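Local coordinates for Alpha/beta hydrolase (Pseudomonas aeruginosa PAO1, PDB 4R1D), which is probably a calcium-binding lipase effector of the type VI secretion system, held in check by its immunity partner Tli4, at residues R132-G137 and D203-G208. Residues are numbered along the deposited sequence; the frame is centred on the assembly and turned at random.
Sequences RLRGWG and DVWCAG. With CA (calcium ion), chain C.
Arg134 and Trp136 both donate to the carbonyl of Val204, from opposite faces of its plane: NH1 of Arg134 lies 3.0 Å from Val204 O, and NE1 of Trp136 meets it at 3.0 Å, along a nearly straight N-H (165°) in the indole plane. A bend at chi2 (-86°) turns the arginine chain along the strand, laying CD over the centre of the Trp205 six-membered ring, a CH-pi contact of 3.7 Å from CD to the centroid. Beyond it, CB of Asp203 lies over one face of the guanidinium, toward its rim. Arg134 NH2 is 3.9 Å from Asp203 OD2, a long salt bridge of charge alone, well out of the guanidinium plane; OD2 is hydrogen-bonded to Tyr234 OH, and NH1 has a salt bridge to Glu152. The Trp136 ring passes across Val204, CZ2 to CB 4.1 Å. Cys206 N donates to Arg134 O (2.8 Å), just before the Schellman turn at Gly135 ends helix 128-133. The loop thus runs beside one edge of strand 201-206, the other edge pairing with strand 48-54 in the parallel hydrolase sheet. Asp203 OD1 binds calcium with carboxylate oxygens of Glu152 and Asp156 and the backbone O of Phe202; the arginine probably offsets carboxylate charge and steadies Asp203 and Glu152.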
loop_
_atom_site.group_PDB
_atom_site.type_symbol
_atom_site.label_atom_id
_atom_site.label_comp_id
_atom_site.label_asym_id
_atom_site.label_seq_id
_atom_site.Cartn_x
_atom_site.Cartn_y
_atom_site.Cartn_z
ATOM N N ARG A 132 -7.869 6.802 18.720
ATOM C CA ARG A 132 -6.642 7.202 18.032
ATOM C C ARG A 132 -5.438 6.436 18.595
ATOM O O ARG A 132 -4.620 5.895 17.849
ATOM C CB ARG A 132 -6.448 8.721 18.148
ATOM C CG ARG A 132 -5.117 9.259 17.668
ATOM C CD ARG A 132 -5.208 9.903 16.297
ATOM N NE ARG A 132 -6.455 10.630 16.029
ATOM C CZ ARG A 132 -7.038 10.614 14.835
ATOM N NH1 ARG A 132 -6.468 9.916 13.857
ATOM N NH2 ARG A 132 -8.171 11.263 14.604
ATOM N N LEU A 133 -5.337 6.371 19.919
ATOM C CA LEU A 133 -4.274 5.600 20.554
ATOM C C LEU A 133 -4.338 4.137 20.145
ATOM O O LEU A 133 -3.303 3.478 20.007
ATOM C CB LEU A 133 -4.352 5.714 22.076
ATOM C CG LEU A 133 -3.793 7.035 22.601
ATOM C CD1 LEU A 133 -4.090 7.195 24.094
ATOM C CD2 LEU A 133 -2.296 7.138 22.320
ATOM N N ARG A 134 -5.553 3.635 19.959
ATOM C CA ARG A 134 -5.742 2.245 19.535
ATOM C C ARG A 134 -5.430 2.057 18.049
ATOM O O ARG A 134 -5.529 0.943 17.540
ATOM C CB ARG A 134 -7.177 1.778 19.780
ATOM C CG ARG A 134 -7.654 1.853 21.220
ATOM C CD ARG A 134 -7.299 0.627 22.009
ATOM N NE ARG A 134 -8.120 0.565 23.220
ATOM C CZ ARG A 134 -9.342 0.045 23.254
ATOM N NH1 ARG A 134 -9.871 -0.469 22.142
ATOM N NH2 ARG A 134 -10.035 0.041 24.393
ATOM N N GLY A 135 -5.103 3.148 17.354
ATOM C CA GLY A 135 -4.719 3.074 15.948
ATOM C C GLY A 135 -5.853 3.025 14.933
ATOM O O GLY A 135 -5.638 2.719 13.750
ATOM N N TRP A 136 -7.064 3.347 15.363
ATOM C CA TRP A 136 -8.207 3.225 14.463
ATOM C C TRP A 136 -8.161 4.241 13.315
ATOM O O TRP A 136 -8.885 4.094 12.337
ATOM C CB TRP A 136 -9.524 3.372 15.219
ATOM C CG TRP A 136 -9.820 2.272 16.206
ATOM C CD1 TRP A 136 -8.939 1.383 16.768
ATOM C CD2 TRP A 136 -11.100 1.969 16.753
ATOM N NE1 TRP A 136 -9.613 0.532 17.626
ATOM C CE2 TRP A 136 -10.938 0.877 17.632
ATOM C CE3 TRP A 136 -12.374 2.513 16.579
ATOM C CZ2 TRP A 136 -12.005 0.326 18.341
ATOM C CZ3 TRP A 136 -13.434 1.961 17.281
ATOM C CH2 TRP A 136 -13.239 0.882 18.153
ATOM N N GLY A 137 -7.304 5.258 13.439
ATOM C CA GLY A 137 -7.161 6.250 12.388
ATOM C C GLY A 137 -6.118 5.841 11.361
ATOM O O GLY A 137 -5.728 6.634 10.512
ATOM N N ASP A 203 -10.147 -5.501 24.179
ATOM C CA ASP A 203 -9.938 -4.176 23.592
ATOM C C ASP A 203 -9.452 -4.381 22.158
ATOM O O ASP A 203 -8.559 -5.197 21.924
ATOM C CB ASP A 203 -8.835 -3.423 24.332
ATOM C CG ASP A 203 -9.268 -2.900 25.692
ATOM O OD1 ASP A 203 -10.469 -2.635 25.901
ATOM O OD2 ASP A 203 -8.379 -2.722 26.552
ATOM N N VAL A 204 -10.016 -3.638 21.214
ATOM C CA VAL A 204 -9.619 -3.785 19.809
ATOM C C VAL A 204 -8.526 -2.784 19.447
ATOM O O VAL A 204 -8.728 -1.576 19.565
ATOM C CB VAL A 204 -10.806 -3.556 18.865
ATOM C CG1 VAL A 204 -10.371 -3.736 17.405
ATOM C CG2 VAL A 204 -11.972 -4.520 19.209
ATOM N N TRP A 205 -7.387 -3.299 18.985
ATOM C CA TRP A 205 -6.264 -2.476 18.551
ATOM C C TRP A 205 -6.111 -2.669 17.051
ATOM O O TRP A 205 -6.388 -3.745 16.539
ATOM C CB TRP A 205 -4.979 -2.910 19.255
ATOM C CG TRP A 205 -5.013 -2.644 20.724
ATOM C CD1 TRP A 205 -5.690 -3.361 21.669
ATOM C CD2 TRP A 205 -4.341 -1.586 21.424
ATOM N NE1 TRP A 205 -5.474 -2.818 22.917
ATOM C CE2 TRP A 205 -4.659 -1.722 22.791
ATOM C CE3 TRP A 205 -3.506 -0.535 21.025
ATOM C CZ2 TRP A 205 -4.163 -0.854 23.766
ATOM C CZ3 TRP A 205 -3.014 0.331 21.992
ATOM C CH2 TRP A 205 -3.353 0.169 23.349
ATOM N N CYS A 206 -5.679 -1.627 16.354
ATOM C CA CYS A 206 -5.679 -1.643 14.895
ATOM C C CYS A 206 -4.264 -1.720 14.338
ATOM O O CYS A 206 -3.519 -0.736 14.382
ATOM C CB CYS A 206 -6.352 -0.387 14.364
ATOM S SG CYS A 206 -6.589 -0.383 12.566
ATOM N N ALA A 207 -3.907 -2.886 13.810
ATOM C CA ALA A 207 -2.564 -3.103 13.286
ATOM C C ALA A 207 -2.458 -2.745 11.813
ATOM O O ALA A 207 -2.197 -3.605 10.968
ATOM C CB ALA A 207 -2.133 -4.547 13.514
ATOM N N GLY A 208 -2.660 -1.471 11.496
ATOM C CA GLY A 208 -2.442 -1.017 10.129
ATOM C C GLY A 208 -1.010 -1.337 9.714
ATOM O O GLY A 208 -0.107 -1.416 10.561
HETATM CA CA CA C . -12.922 -2.810 25.695
HETATM O O HOH W 1 -12.699 -0.336 26.370
HETATM O O HOH W 2 -12.650 -3.081 28.304
#